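Staphylococcus aureus CymR (Staphylococcus aureus, PDB 3T8R) probably binds DNA as a dimeric, Rrf2-type transcriptional regulator that senses oxidation through a thiol and controls stress resistance and the oxidative response. Local coordinates at residues L57-R62 with G67-V72; I29-I34 with L43-L48; T15-L20 with T121-L126. All coordinates share one frame; numbering follows the deposited sequence.

In the fold
Interactions 2 and 3 are small, buried and mainly apolar, without hydrogen bonds between their segments, whereas interaction 1 is partly exposed and held chiefly by backbone hydrogen bonds. Interaction 1 pairs the two wing strands, and interaction 2 joins the two helices of the helix-turn-helix beside them. The two meet where Tyr68 packs on Leu31 and its backbone pairs with Ile29, because strand 29-30 borders strand 67-70. Interaction 3 brings the far end of the chain back onto helix 8-21, which reaches both of the others: Met17 and Leu20 touch Ile58 and Leu70 of the wing, and Leu16 touches Ile34 and Leu45. Of the three, only interaction 3 also meets the second subunit.

Interaction 1: residues L57-R62 with G67-V72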
# COMPACT_ATOMS: atom_id res chain seq x y z
N LEU A 57 16.10 4.32 20.13
CA LEU A 57 15.53 2.98 20.15
C LEU A 57 16.59 1.91 20.31
O LEU A 57 16.33 0.85 20.86
CB LEU A 57 14.72 2.71 18.88
CG LEU A 57 13.54 3.63 18.61
CD1 LEU A 57 12.75 3.08 17.45
CD2 LEU A 57 12.66 3.73 19.85
N ILE A 58 17.79 2.18 19.79
CA ILE A 58 18.90 1.26 19.91
C ILE A 58 20.14 2.02 20.39
O ILE A 58 20.19 3.25 20.31
CB ILE A 58 19.22 0.57 18.57
CG1 ILE A 58 19.78 1.56 17.55
CG2 ILE A 58 17.96 -0.08 18.03
CD1 ILE A 58 20.31 0.90 16.27
N ARG A 59 21.14 1.28 20.85
CA ARG A 59 22.40 1.90 21.28
C ARG A 59 23.57 0.97 21.01
O ARG A 59 23.41 -0.25 20.95
CB ARG A 59 22.34 2.25 22.75
CG ARG A 59 22.26 1.05 23.66
CD ARG A 59 22.23 1.52 25.09
NE ARG A 59 21.98 0.44 26.03
CZ ARG A 59 21.78 0.65 27.33
NH1 ARG A 59 21.79 1.89 27.79
NH2 ARG A 59 21.56 -0.38 28.14
N SER A 60 24.74 1.56 20.82
CA SER A 60 25.93 0.76 20.59
C SER A 60 26.60 0.44 21.92
O SER A 60 26.44 1.19 22.89
CB SER A 60 26.90 1.49 19.66
OG SER A 60 26.99 2.86 20.00
N VAL A 61 27.30 -0.69 21.99
CA VAL A 61 28.07 -1.03 23.18
C VAL A 61 29.51 -0.59 22.97
O VAL A 61 30.03 -0.62 21.85
CB VAL A 61 28.03 -2.54 23.49
CG1 VAL A 61 29.33 -3.20 23.04
CG2 VAL A 61 27.81 -2.77 24.97
N ARG A 62 30.16 -0.19 24.05
CA ARG A 62 31.44 0.52 23.95
C ARG A 62 32.58 -0.25 23.27
O ARG A 62 33.46 0.36 22.67
CB ARG A 62 31.88 1.02 25.33
CG ARG A 62 33.23 1.71 25.33
CD ARG A 62 33.26 2.83 24.30
NE ARG A 62 34.63 3.19 23.94
CZ ARG A 62 35.38 4.03 24.64
NH1 ARG A 62 34.89 4.61 25.74
NH2 ARG A 62 36.62 4.31 24.25
N GLY A 67 28.68 -2.86 17.64
CA GLY A 67 27.77 -3.86 18.18
C GLY A 67 26.60 -3.15 18.81
O GLY A 67 26.77 -2.11 19.44
N TYR A 68 25.40 -3.71 18.65
CA TYR A 68 24.18 -2.99 19.01
C TYR A 68 23.20 -3.79 19.85
O TYR A 68 23.21 -5.02 19.85
CB TYR A 68 23.49 -2.50 17.74
CG TYR A 68 24.19 -1.31 17.15
CD1 TYR A 68 23.85 -0.02 17.54
CD2 TYR A 68 25.22 -1.47 16.23
CE1 TYR A 68 24.50 1.07 17.01
CE2 TYR A 68 25.88 -0.37 15.70
CZ TYR A 68 25.51 0.90 16.10
OH TYR A 68 26.15 2.00 15.58
N GLN A 69 22.33 -3.07 20.55
CA GLN A 69 21.27 -3.68 21.34
C GLN A 69 20.08 -2.72 21.39
O GLN A 69 20.24 -1.52 21.18
CB GLN A 69 21.76 -4.01 22.75
CG GLN A 69 21.98 -2.80 23.62
CD GLN A 69 22.63 -3.13 24.96
OE1 GLN A 69 22.93 -4.28 25.26
NE2 GLN A 69 22.85 -2.10 25.78
N LEU A 70 18.89 -3.24 21.64
CA LEU A 70 17.75 -2.39 21.91
C LEU A 70 18.04 -1.52 23.13
O LEU A 70 18.62 -1.99 24.11
CB LEU A 70 16.55 -3.27 22.21
CG LEU A 70 15.34 -3.23 21.30
CD1 LEU A 70 15.70 -3.16 19.83
CD2 LEU A 70 14.51 -4.45 21.62
N ARG A 71 17.64 -0.26 23.08
CA ARG A 71 17.75 0.61 24.22
C ARG A 71 16.40 0.75 24.92
O ARG A 71 16.33 1.04 26.12
CB ARG A 71 18.25 1.98 23.77
CG ARG A 71 18.19 2.99 24.87
CD ARG A 71 18.65 4.37 24.45
NE ARG A 71 18.41 5.27 25.56
CZ ARG A 71 17.25 5.88 25.77
NH1 ARG A 71 16.24 5.69 24.93
NH2 ARG A 71 17.09 6.68 26.82
N VAL A 72 15.34 0.53 24.16
CA VAL A 72 13.97 0.57 24.64
C VAL A 72 13.39 -0.82 24.43
O VAL A 72 13.66 -1.46 23.41
CB VAL A 72 13.18 1.63 23.84
CG1 VAL A 72 11.68 1.35 23.87
CG2 VAL A 72 13.51 3.03 24.39
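Arg59 and Gln69 begin in the same way: chi1 of 66° in the arginine and 71° in the glutamine sets each CG between its own backbone N and carbonyl carbon, and both chains then run out extended over the same side of the sheet. There they cross at a slant, with Arg59 CG 3.9 Å from Gln69 CG. Long, flexible polar chains suit this outward side, since their methylenes can pack on one another. On the other side chi1 of -75° lays the Tyr68 ring against strand 58-60, so that Ser60 CB sits over one ring face, 3.6 Å from Tyr68 CE1, in a CH-pi contact. A small serine leaves room for the ring. The two strands form the antiparallel beta hairpin that is the wing of a winged helix-turn-helix domain. Arg59 and Gln69 make its hydrogen-bonded pair, with Arg59 N to Gln69 O and Gln69 N to Arg59 O both at 3.0 Å. Toward the turn Val61 N donates to Gly67 O at 3.0 Å. At the other end Arg71 N reaches Leu57 O at 2.8 Å, while the Arg71 side chain bonds through NH1 to Gly56 O. Ile58 and Leu70 are a non-hydrogen-bonded pair whose side chains diverge. Branched Ile58 lays CD1 against Tyr68 CD1 at 3.9 Å, and both Ile58 and Leu70 press on Met17 and Leu20 of helix 8-21. Val61 and Gln69 touch Cys28, the chain's one cysteine and probably its oxidation-sensing thiol.

Interaction 2: residues I29-I34 with L43-L48; sequences ISLKSI and LYLEQL
Leu31 and Ile34, one turn apart on helix 31-37, receive the side chain of Leu45 from helix 42-54. Followed along the chain, the first segment starts in the sheet at Ile29, whose backbone is bonded to that of Tyr68, and passes into the helix after Ser30. Ser30 is the N-cap: its OG accepts from Ser33 N at 2.9 Å, an amide of the first turn that otherwise has just a weak bond to Ser30 O within the segment. Serine is apt here, being short enough to fold back on its own helix. Leu31 comes next, and its two methyls divide the work. CD2 lies 3.6 Å from Leu45 CD1, while CD1 meets Glu46 OE2, also at 3.6 Å. The glutamate gets there because its chain, with CG anti to the backbone N, bends at chi2 (59°); its other oxygen, OE1, makes a long, weak ion pair with Arg53. Leu45 CD1 also lies 3.3 Å from Leu31 O. The Ser33 side chain adds a second bond at the cap, OG donating to Ser30 O at 3.2 Å. Ile34 N reaches the same oxygen from the same face of the carbonyl, so two donors grip it. At Ile34 the branch at CB does the touching, with Leu45 CD1 3.8 Å from Ile34 CB and 3.9 Å from Ile34 CG2. Its CD1 packs on Leu16 of helix 8-21. These two helices make the helix-turn-helix, in which helix 42-54 is, by its position, probably the DNA-recognition helix. Apart from the Glu46 carboxylate at its edge, the pairing rests on dispersion and the exclusion of water, without any directional bond, so the shapes of three aliphatic side chains probably set how these segments seat against each other.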
# COMPACT_ATOMS: atom_id res chain seq x y z
N ILE A 29 24.56 -7.53 19.12
CA ILE A 29 24.75 -8.12 17.82
C ILE A 29 25.60 -7.16 16.99
O ILE A 29 25.35 -5.96 16.97
CB ILE A 29 23.42 -8.34 17.10
CG1 ILE A 29 22.46 -9.12 18.00
CG2 ILE A 29 23.63 -9.09 15.79
CD1 ILE A 29 23.01 -10.46 18.46
N SER A 30 26.62 -7.70 16.34
CA SER A 30 27.50 -6.87 15.52
C SER A 30 26.76 -6.38 14.29
O SER A 30 25.92 -7.10 13.74
CB SER A 30 28.75 -7.64 15.10
OG SER A 30 28.41 -8.74 14.28
N LEU A 31 27.07 -5.16 13.87
CA LEU A 31 26.53 -4.66 12.61
C LEU A 31 26.96 -5.61 11.52
O LEU A 31 26.18 -5.95 10.62
CB LEU A 31 27.08 -3.27 12.31
CG LEU A 31 26.23 -2.11 12.82
CD1 LEU A 31 26.42 -0.89 11.92
CD2 LEU A 31 24.77 -2.50 12.86
N LYS A 32 28.21 -6.05 11.60
CA LYS A 32 28.75 -6.97 10.60
C LYS A 32 27.87 -8.21 10.44
O LYS A 32 27.58 -8.62 9.31
CB LYS A 32 30.18 -7.36 10.96
CG LYS A 32 30.79 -8.38 10.02
CD LYS A 32 32.31 -8.42 10.16
CE LYS A 32 32.71 -8.46 11.62
NZ LYS A 32 34.20 -8.50 11.79
N SER A 33 27.44 -8.79 11.55
CA SER A 33 26.64 -10.01 11.48
C SER A 33 25.23 -9.76 10.91
O SER A 33 24.73 -10.54 10.13
CB SER A 33 26.60 -10.74 12.83
OG SER A 33 25.55 -10.25 13.65
N ILE A 34 24.61 -8.64 11.29
CA ILE A 34 23.30 -8.30 10.75
C ILE A 34 23.34 -8.04 9.25
O ILE A 34 22.48 -8.52 8.50
CB ILE A 34 22.70 -7.07 11.48
CG1 ILE A 34 22.47 -7.39 12.95
CG2 ILE A 34 21.37 -6.66 10.83
CD1 ILE A 34 22.36 -6.18 13.84
N LEU A 43 27.80 -0.45 5.15
CA LEU A 43 27.62 0.98 4.95
C LEU A 43 26.13 1.32 4.84
O LEU A 43 25.67 2.32 5.39
CB LEU A 43 28.38 1.44 3.70
CG LEU A 43 28.54 2.93 3.40
CD1 LEU A 43 29.37 3.64 4.46
CD2 LEU A 43 29.16 3.10 2.01
N TYR A 44 25.38 0.48 4.13
CA TYR A 44 23.95 0.70 4.00
C TYR A 44 23.29 0.53 5.36
O TYR A 44 22.40 1.29 5.72
CB TYR A 44 23.35 -0.26 2.98
CG TYR A 44 21.87 -0.08 2.76
CD1 TYR A 44 21.39 0.85 1.86
CD2 TYR A 44 20.95 -0.86 3.46
CE1 TYR A 44 20.03 1.01 1.65
CE2 TYR A 44 19.59 -0.70 3.27
CZ TYR A 44 19.14 0.24 2.36
OH TYR A 44 17.78 0.38 2.17
N LEU A 45 23.74 -0.46 6.13
CA LEU A 45 23.16 -0.72 7.44
C LEU A 45 23.39 0.50 8.32
O LEU A 45 22.52 0.89 9.11
CB LEU A 45 23.81 -1.94 8.09
CG LEU A 45 22.93 -2.96 8.82
CD1 LEU A 45 23.78 -3.87 9.69
CD2 LEU A 45 21.83 -2.32 9.65
N GLU A 46 24.55 1.11 8.17
CA GLU A 46 24.91 2.29 8.95
C GLU A 46 23.89 3.40 8.79
O GLU A 46 23.60 4.13 9.74
CB GLU A 46 26.31 2.77 8.56
CG GLU A 46 26.80 3.97 9.36
CD GLU A 46 26.84 3.70 10.84
OE1 GLU A 46 26.51 4.61 11.62
OE2 GLU A 46 27.22 2.57 11.23
N GLN A 47 23.34 3.54 7.59
CA GLN A 47 22.34 4.57 7.31
C GLN A 47 21.01 4.30 7.99
O GLN A 47 20.21 5.21 8.18
CB GLN A 47 22.14 4.73 5.81
CG GLN A 47 23.35 5.30 5.10
CD GLN A 47 23.14 5.42 3.61
OE1 GLN A 47 22.24 4.80 3.04
NE2 GLN A 47 23.98 6.22 2.95
N LEU A 48 20.77 3.04 8.36
CA LEU A 48 19.55 2.68 9.06
C LEU A 48 19.78 2.87 10.55
O LEU A 48 18.91 3.34 11.27
CB LEU A 48 19.19 1.23 8.78
CG LEU A 48 19.12 0.84 7.31
CD1 LEU A 48 18.81 -0.64 7.21
CD2 LEU A 48 18.04 1.64 6.62

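Interaction 3: residues T15-L20 with T121-L126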
# COMPACT_ATOMS: atom_id res chain seq x y z
N THR A 15 13.75 -5.33 9.88
CA THR A 15 14.51 -6.57 10.04
C THR A 15 15.62 -6.46 11.09
O THR A 15 15.79 -7.35 11.91
CB THR A 15 15.08 -7.08 8.70
OG1 THR A 15 14.01 -7.30 7.77
CG2 THR A 15 15.81 -8.41 8.91
N LEU A 16 16.37 -5.36 11.05
CA LEU A 16 17.39 -5.07 12.05
C LEU A 16 16.78 -5.11 13.45
O LEU A 16 17.28 -5.78 14.36
CB LEU A 16 17.99 -3.67 11.76
CG LEU A 16 19.28 -3.16 12.41
CD1 LEU A 16 19.15 -1.69 12.79
CD2 LEU A 16 19.71 -3.98 13.61
N MET A 17 15.66 -4.42 13.62
CA MET A 17 15.04 -4.29 14.92
C MET A 17 14.49 -5.63 15.45
O MET A 17 14.56 -5.90 16.65
CB MET A 17 13.96 -3.21 14.88
CG MET A 17 14.52 -1.83 14.61
SD MET A 17 15.54 -1.24 15.98
CE MET A 17 14.29 -1.02 17.24
N ILE A 18 13.96 -6.46 14.56
CA ILE A 18 13.47 -7.77 14.97
C ILE A 18 14.63 -8.62 15.47
O ILE A 18 14.51 -9.30 16.49
CB ILE A 18 12.71 -8.47 13.81
CG1 ILE A 18 11.43 -7.70 13.49
CG2 ILE A 18 12.38 -9.89 14.18
CD1 ILE A 18 10.80 -8.06 12.15
N SER A 19 15.75 -8.56 14.77
CA SER A 19 16.96 -9.26 15.19
C SER A 19 17.39 -8.84 16.60
O SER A 19 17.67 -9.67 17.46
CB SER A 19 18.11 -8.98 14.22
OG SER A 19 18.05 -9.88 13.12
N LEU A 20 17.42 -7.54 16.82
CA LEU A 20 17.82 -7.03 18.12
C LEU A 20 16.79 -7.40 19.19
O LEU A 20 17.14 -7.68 20.34
CB LEU A 20 18.03 -5.51 18.08
CG LEU A 20 19.21 -4.99 17.26
CD1 LEU A 20 19.19 -3.47 17.28
CD2 LEU A 20 20.53 -5.48 17.84
N THR A 121 1.02 -3.24 15.72
CA THR A 121 1.93 -4.38 15.72
C THR A 121 3.19 -3.98 16.49
O THR A 121 3.92 -3.10 16.04
CB THR A 121 2.32 -4.80 14.30
OG1 THR A 121 1.15 -5.22 13.59
CG2 THR A 121 3.32 -5.95 14.33
N THR A 122 3.43 -4.58 17.65
CA THR A 122 4.65 -4.24 18.38
C THR A 122 5.83 -5.07 17.88
O THR A 122 5.67 -6.12 17.28
CB THR A 122 4.53 -4.42 19.92
OG1 THR A 122 4.46 -5.81 20.25
CG2 THR A 122 3.31 -3.68 20.46
N LEU A 123 7.03 -4.57 18.16
CA LEU A 123 8.23 -5.32 17.85
C LEU A 123 8.31 -6.60 18.66
O LEU A 123 8.85 -7.60 18.19
CB LEU A 123 9.46 -4.45 18.15
CG LEU A 123 10.83 -5.00 17.77
CD1 LEU A 123 10.92 -5.29 16.27
CD2 LEU A 123 11.91 -4.00 18.17
N LYS A 124 7.82 -6.58 19.90
CA LYS A 124 7.83 -7.79 20.72
C LYS A 124 6.99 -8.85 20.02
O LYS A 124 7.38 -10.02 19.94
CB LYS A 124 7.26 -7.50 22.11
CG LYS A 124 7.20 -8.72 23.04
CD LYS A 124 8.55 -9.12 23.59
CE LYS A 124 9.35 -9.96 22.61
NZ LYS A 124 10.62 -10.50 23.20
N TYR A 125 5.84 -8.43 19.52
CA TYR A 125 4.93 -9.29 18.79
C TYR A 125 5.65 -9.90 17.58
O TYR A 125 5.59 -11.11 17.36
CB TYR A 125 3.73 -8.46 18.36
CG TYR A 125 2.47 -9.23 18.09
CD1 TYR A 125 1.59 -9.55 19.13
CD2 TYR A 125 2.14 -9.64 16.81
CE1 TYR A 125 0.43 -10.25 18.89
CE2 TYR A 125 0.98 -10.34 16.56
CZ TYR A 125 0.14 -10.64 17.60
OH TYR A 125 -1.02 -11.34 17.34
N LEU A 126 6.36 -9.07 16.82
CA LEU A 126 7.12 -9.58 15.68
C LEU A 126 8.20 -10.58 16.10
O LEU A 126 8.51 -11.54 15.40
CB LEU A 126 7.74 -8.44 14.88
CG LEU A 126 6.72 -7.56 14.14
CD1 LEU A 126 7.35 -6.29 13.58
CD2 LEU A 126 6.03 -8.37 13.02
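Helix 8-21 and the first turn of helix 123-127 come closest at Ile18 and Leu123, whose CA atoms are 6.5 Å apart, near enough for one side chain to reach the opposite backbone. That side chain is Leu123. With its CG anti to the backbone N (chi1 -174°), it reaches across to helix 8-21 and splits its methyls over two neighbours. CD1 rests 3.7 Å from Ile18 CG1 and equally 3.7 Å from Ile18 N; CD2 lies 3.6 Å from Met17 O. Met17, bent at both chi2 and chi3, curls its methyl round so that CE meets Leu123 CD2 at 3.9 Å. Such an unbranched, pliable chain readily fits its shape to the leucine. Ile18 meets two residues one turn apart on the partner, its CG1 also packing 4.0 Å from Leu126 CB. Thr122 starts that short helix as its N-cap, OG1 accepting from Tyr125 N at 3.0 Å. All four packing residues are buried, which suits their apolar side chains. Met17 also touches Leu52 of helix 42-54 and links this contact to the wing strands, while Ile18 and Leu126 reach Gln103 and Ala102 of the second subunit, so this packing lies between the winged helix core and the dimer interface.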